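Local structure of ATP:cob(I)alamin adenosyltransferase (Salmonella enterica subsp. enterica serovar Livingstone, 5CX7) at residues 25-30 / 130-135; 64-69 / 75-80. The protein binds heme through its C-terminal domain and, as a complete enzyme, probably converts cob(I)alamin to adenosylcobalamin, the cofactor of propanediol dehydratase. All coordinates share one frame; numbering follows the deposited sequence.

Contact 1. Residues 25-30 / 130-135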
loop_
_atom_site.group_PDB
_atom_site.type_symbol
_atom_site.label_atom_id
_atom_site.label_comp_id
_atom_site.label_asym_id
_atom_site.label_seq_id
_atom_site.Cartn_x
_atom_site.Cartn_y
_atom_site.Cartn_z
ATOM N N VAL E 25 -0.010 29.196 -14.154
ATOM C CA VAL E 25 -1.366 29.109 -14.704
ATOM C C VAL E 25 -1.536 30.022 -15.928
ATOM O O VAL E 25 -2.112 29.618 -16.954
ATOM C CB VAL E 25 -2.397 29.459 -13.627
ATOM C CG1 VAL E 25 -3.806 29.690 -14.189
ATOM C CG2 VAL E 25 -2.472 28.366 -12.572
ATOM N N GLU E 26 -1.034 31.262 -15.834
ATOM C CA GLU E 26 -1.074 32.191 -16.987
ATOM C C GLU E 26 -0.389 31.591 -18.236
ATOM O O GLU E 26 -0.916 31.672 -19.344
ATOM C CB GLU E 26 -0.478 33.562 -16.619
ATOM C CG GLU E 26 -1.462 34.330 -15.725
ATOM C CD GLU E 26 -0.919 35.663 -15.209
ATOM O OE1 GLU E 26 0.262 36.004 -15.516
ATOM O OE2 GLU E 26 -1.660 36.352 -14.470
ATOM N N ARG E 27 0.795 31.037 -18.064
ATOM C CA ARG E 27 1.501 30.429 -19.159
ATOM C C ARG E 27 0.750 29.213 -19.739
ATOM O O ARG E 27 0.668 29.055 -20.976
ATOM C CB ARG E 27 2.938 30.014 -18.740
ATOM C CG ARG E 27 3.789 29.439 -19.848
ATOM C CD ARG E 27 3.816 30.421 -21.053
ATOM N NE ARG E 27 4.668 29.889 -22.089
ATOM C CZ ARG E 27 4.645 30.274 -23.373
ATOM N NH1 ARG E 27 3.811 31.223 -23.790
ATOM N NH2 ARG E 27 5.454 29.663 -24.281
ATOM N N ALA E 28 0.205 28.350 -18.842
ATOM C CA ALA E 28 -0.608 27.244 -19.322
ATOM C C ALA E 28 -1.840 27.730 -20.132
ATOM O O ALA E 28 -2.182 27.155 -21.196
ATOM C CB ALA E 28 -1.060 26.393 -18.133
ATOM N N GLN E 29 -2.500 28.782 -19.666
ATOM C CA GLN E 29 -3.572 29.434 -20.446
ATOM C C GLN E 29 -3.095 29.903 -21.850
ATOM O O GLN E 29 -3.795 29.680 -22.826
ATOM C CB GLN E 29 -4.173 30.616 -19.688
ATOM C CG GLN E 29 -5.005 30.176 -18.519
ATOM C CD GLN E 29 -5.411 31.311 -17.598
ATOM O OE1 GLN E 29 -4.830 32.380 -17.614
ATOM N NE2 GLN E 29 -6.408 31.074 -16.812
ATOM N N GLN E 30 -1.898 30.496 -21.938
ATOM C CA GLN E 30 -1.371 30.921 -23.214
ATOM C C GLN E 30 -1.168 29.744 -24.139
ATOM O O GLN E 30 -1.376 29.856 -25.344
ATOM C CB GLN E 30 -0.023 31.650 -23.065
ATOM C CG GLN E 30 -0.160 33.044 -22.474
ATOM C CD GLN E 30 1.152 33.678 -21.997
ATOM O OE1 GLN E 30 2.243 33.134 -22.133
ATOM N NE2 GLN E 30 0.991 34.729 -21.208
ATOM N N ASP E 130 5.228 21.185 -20.254
ATOM C CA ASP E 130 5.337 21.216 -18.828
ATOM C C ASP E 130 6.618 21.916 -18.380
ATOM O O ASP E 130 6.572 22.743 -17.475
ATOM C CB ASP E 130 5.355 19.774 -18.236
ATOM C CG ASP E 130 4.078 19.027 -18.367
ATOM O OD1 ASP E 130 2.947 19.551 -18.557
ATOM O OD2 ASP E 130 4.135 17.735 -18.159
ATOM N N MET E 131 7.713 21.671 -19.086
ATOM C CA MET E 131 8.947 22.343 -18.833
ATOM C C MET E 131 8.819 23.856 -19.121
ATOM O O MET E 131 9.399 24.671 -18.414
ATOM C CB MET E 131 10.082 21.720 -19.618
ATOM C CG MET E 131 10.453 20.280 -19.098
ATOM S SD MET E 131 11.563 19.401 -20.140
ATOM C CE MET E 131 13.042 20.338 -19.798
ATOM N N ASP E 132 8.243 24.200 -20.234
ATOM C CA ASP E 132 8.025 25.618 -20.611
ATOM C C ASP E 132 7.268 26.344 -19.554
ATOM O O ASP E 132 7.677 27.438 -19.095
ATOM C CB ASP E 132 7.283 25.631 -21.944
ATOM C CG ASP E 132 6.966 27.079 -22.485
ATOM O OD1 ASP E 132 6.831 28.004 -21.696
ATOM O OD2 ASP E 132 6.646 27.167 -23.665
ATOM N N ILE E 133 6.153 25.775 -19.134
ATOM C CA ILE E 133 5.363 26.352 -18.041
ATOM C C ILE E 133 6.145 26.531 -16.736
ATOM O O ILE E 133 6.113 27.606 -16.177
ATOM C CB ILE E 133 4.091 25.547 -17.801
ATOM C CG1 ILE E 133 3.155 25.624 -19.050
ATOM C CG2 ILE E 133 3.339 26.000 -16.574
ATOM C CD1 ILE E 133 2.164 24.484 -19.160
ATOM N N ALA E 134 6.877 25.489 -16.342
ATOM C CA ALA E 134 7.685 25.539 -15.163
ATOM C C ALA E 134 8.768 26.629 -15.272
ATOM O O ALA E 134 8.951 27.393 -14.350
ATOM C CB ALA E 134 8.326 24.183 -14.912
ATOM N N GLN E 135 9.475 26.657 -16.371
ATOM C CA GLN E 135 10.540 27.659 -16.585
ATOM C C GLN E 135 10.011 29.085 -16.591
ATOM O O GLN E 135 10.617 29.976 -16.018
ATOM C CB GLN E 135 11.287 27.401 -17.889
ATOM C CG GLN E 135 12.177 26.169 -17.870
ATOM C CD GLN E 135 12.425 25.640 -19.293
ATOM O OE1 GLN E 135 12.152 26.304 -20.258
ATOM N NE2 GLN E 135 12.924 24.421 -19.399
#
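The helical segments 25-30 and 130-135 run closer to antiparallel than to perpendicular, with 140° between their directions and 8.8 Å between their axes. They come nearest at Arg27 and Ile133, whose CA atoms are 5.7 Å apart. At that point Arg27 lays its aliphatic root on the other helix, CG lying 3.9 Å from Ile133 CA. A bend at chi2 (54°) then turns the rest of the chain toward Asp132. The guanidinium grips this carboxylate side-on: Arg27 NE gives a hydrogen bond to Asp132 OD1 (2.9 Å), and Arg27 NH2 gives one to Asp132 OD2 (2.8 Å). Together they form a two-pronged salt bridge that limits rotation of both groups, although their planes remain 38° apart. Arg27 NH1 is used as well, bonding Gln30 OE1 (3.0 Å) one turn further along its own helix, so three nitrogens of the guanidinium have partners at its edge. Beneath this partly exposed pair the contact turns apolar and buried: Ile133 CD1 meets Ala28 CB at 3.9 Å. Ile133 also packs on Ala24 and Leu31 of helix 14-31 and on Ile122 of strand 115-123, which places it between helix 14-31 and the antiparallel sheet of this HbpS-like domain. Val25, pointing away from helix 127-139, touches the heme. Ala134, on helix 127-139, packs on Leu120 and Ile122 of strand 115-123.

Contact 2. Residues 64-69 / 75-80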
loop_
_atom_site.group_PDB
_atom_site.type_symbol
_atom_site.label_atom_id
_atom_site.label_comp_id
_atom_site.label_asym_id
_atom_site.label_seq_id
_atom_site.Cartn_x
_atom_site.Cartn_y
_atom_site.Cartn_z
ATOM N N PRO E 64 2.733 16.806 -8.175
ATOM C CA PRO E 64 3.367 16.853 -6.862
ATOM C C PRO E 64 4.563 15.943 -6.796
ATOM O O PRO E 64 5.569 16.259 -6.107
ATOM C CB PRO E 64 2.278 16.384 -5.893
ATOM C CG PRO E 64 0.990 16.492 -6.691
ATOM C CD PRO E 64 1.290 16.486 -8.114
ATOM N N LYS E 65 4.486 14.816 -7.465
ATOM C CA LYS E 65 5.688 13.931 -7.539
ATOM C C LYS E 65 6.886 14.583 -8.187
ATOM O O LYS E 65 8.037 14.380 -7.767
ATOM C CB LYS E 65 5.353 12.595 -8.216
ATOM C CG LYS E 65 4.459 11.731 -7.279
ATOM C CD LYS E 65 4.106 10.441 -7.936
ATOM C CE LYS E 65 3.501 9.491 -6.820
ATOM N NZ LYS E 65 3.272 8.159 -7.377
ATOM N N LYS E 66 6.660 15.265 -9.296
ATOM C CA LYS E 66 7.784 16.006 -9.899
ATOM C C LYS E 66 8.425 16.987 -8.972
ATOM O O LYS E 66 9.658 17.171 -8.944
ATOM C CB LYS E 66 7.348 16.680 -11.197
ATOM C CG LYS E 66 7.071 15.765 -12.338
ATOM C CD LYS E 66 6.720 16.569 -13.622
ATOM C CE LYS E 66 6.056 15.673 -14.660
ATOM N NZ LYS E 66 5.657 16.421 -15.881
ATOM N N ALA E 67 7.591 17.736 -8.246
ATOM C CA ALA E 67 8.066 18.745 -7.348
ATOM C C ALA E 67 8.850 18.131 -6.230
ATOM O O ALA E 67 9.973 18.599 -5.874
ATOM C CB ALA E 67 6.913 19.540 -6.803
ATOM N N TRP E 68 8.296 17.017 -5.691
ATOM C CA TRP E 68 8.994 16.300 -4.635
ATOM C C TRP E 68 10.336 15.698 -5.098
ATOM O O TRP E 68 11.343 15.812 -4.376
ATOM C CB TRP E 68 8.111 15.153 -4.097
ATOM C CG TRP E 68 8.726 14.498 -2.921
ATOM C CD1 TRP E 68 8.587 14.848 -1.639
ATOM C CD2 TRP E 68 9.502 13.311 -2.923
ATOM N NE1 TRP E 68 9.266 13.976 -0.798
ATOM C CE2 TRP E 68 9.831 13.015 -1.551
ATOM C CE3 TRP E 68 9.956 12.453 -3.915
ATOM C CZ2 TRP E 68 10.555 11.903 -1.179
ATOM C CZ3 TRP E 68 10.789 11.384 -3.533
ATOM C CH2 TRP E 68 11.021 11.101 -2.188
ATOM N N THR E 69 10.345 15.118 -6.293
ATOM C CA THR E 69 11.564 14.556 -6.865
ATOM C C THR E 69 12.694 15.601 -6.928
ATOM O O THR E 69 13.846 15.297 -6.667
ATOM C CB THR E 69 11.273 14.027 -8.280
ATOM O OG1 THR E 69 10.278 12.988 -8.250
ATOM C CG2 THR E 69 12.493 13.473 -8.918
ATOM N N THR E 75 17.572 18.050 -8.130
ATOM C CA THR E 75 17.767 18.055 -9.546
ATOM C C THR E 75 16.500 18.486 -10.270
ATOM O O THR E 75 15.440 18.467 -9.692
ATOM C CB THR E 75 18.146 16.627 -10.027
ATOM O OG1 THR E 75 18.543 16.675 -11.388
ATOM C CG2 THR E 75 16.998 15.712 -9.869
ATOM N N ALA E 76 16.592 18.898 -11.526
ATOM C CA ALA E 76 15.373 19.013 -12.360
ATOM C C ALA E 76 15.020 17.566 -12.821
ATOM O O ALA E 76 15.943 16.728 -13.075
ATOM C CB ALA E 76 15.606 19.893 -13.551
ATOM N N THR E 77 13.738 17.288 -12.989
ATOM C CA THR E 77 13.339 15.929 -13.327
ATOM C C THR E 77 13.780 15.475 -14.730
ATOM O O THR E 77 14.081 14.296 -14.906
ATOM C CB THR E 77 11.872 15.674 -13.110
ATOM O OG1 THR E 77 11.087 16.521 -13.979
ATOM C CG2 THR E 77 11.480 15.892 -11.694
ATOM N N HIS E 78 13.948 16.410 -15.693
ATOM C CA HIS E 78 14.452 16.022 -17.017
ATOM C C HIS E 78 15.909 15.570 -16.979
ATOM O O HIS E 78 16.338 14.823 -17.852
ATOM C CB HIS E 78 14.248 17.148 -18.074
ATOM C CG HIS E 78 15.104 18.348 -17.849
ATOM N ND1 HIS E 78 14.813 19.343 -16.947
ATOM C CD2 HIS E 78 16.304 18.677 -18.394
ATOM C CE1 HIS E 78 15.775 20.266 -16.969
ATOM N NE2 HIS E 78 16.700 19.874 -17.831
ATOM N N GLU E 79 16.665 15.993 -15.980
ATOM C CA GLU E 79 18.029 15.595 -15.771
ATOM C C GLU E 79 18.145 14.157 -15.241
ATOM O O GLU E 79 19.213 13.622 -15.261
ATOM C CB GLU E 79 18.734 16.558 -14.834
ATOM C CG GLU E 79 18.579 18.036 -15.243
ATOM C CD GLU E 79 19.385 19.000 -14.420
ATOM O OE1 GLU E 79 19.147 19.002 -13.186
ATOM O OE2 GLU E 79 20.162 19.799 -14.999
ATOM N N LEU E 80 17.040 13.546 -14.823
ATOM C CA LEU E 80 17.041 12.124 -14.467
ATOM C C LEU E 80 16.774 11.173 -15.629
ATOM O O LEU E 80 16.945 9.993 -15.463
ATOM C CB LEU E 80 16.031 11.928 -13.351
ATOM C CG LEU E 80 16.238 12.649 -12.032
ATOM C CD1 LEU E 80 15.063 12.392 -11.098
ATOM C CD2 LEU E 80 17.557 12.278 -11.372
#
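Thr69, whose methyl packs against Thr77 and Leu80, brings two donors to opposite faces of the Lys65 carbonyl plane: its own backbone N and, 2.7 Å from Lys65 O, its hydroxyl OG1. The arrangement is a helix followed by a reversing loop: helix 59-72 of the HbpS-like fold ends, and 75-80 comes back against its flank. The Thr69 hydroxyl, folded back on the preceding helical turn, also meets Val102 N. Among the rings, that of His78 carries Glu79 CG on one face, offset toward the rim. Within the returning chain, Glu79 OE1 accepts the N-H of Ala76, while Glu79 N and Leu80 N bond the carbonyls of Ala76 and Thr77, three residues back. Across the contact methyl groups meet each other and the Lys66 carbonyl oxygen. Thr77 CG2 lies 3.5 Å from Lys66 O and 3.8 Å from Thr69 CG2. The Thr77 hydroxyl is engaged elsewhere, with Phe104 O and Gly107 N, which ties the loop to the chain entering strand 107-112. Lys65 NZ, in a salt bridge with Glu61, also bonds His96 O of a second subunit. The tightest touch between the segments' side chains is Thr69 CG2 on Leu80 CD1, at 3.5 Å.

Contact 2 is buried near the centre of the chain, about 6 Å from it between centres, whereas contact 1 lies about 11 Å out and is only partly buried. Chemistry follows place: the outer contact joins two helices distant in sequence with a charged pair over an apolar base, while the inner one is methyl packing between a helix and the loop just after it, with the hydroxyls of Thr69 and Thr77 spent on backbone groups instead of on each other. Along the chain, contact 2 is nested within the loop that contact 1 closes. Helix 127-139 links them: Asp130 OD2 forms a 3.0 Å salt bridge with Lys66 NZ, which also bonds Gly105 O, and Met131 CE packs 3.5 Å from His78 CG.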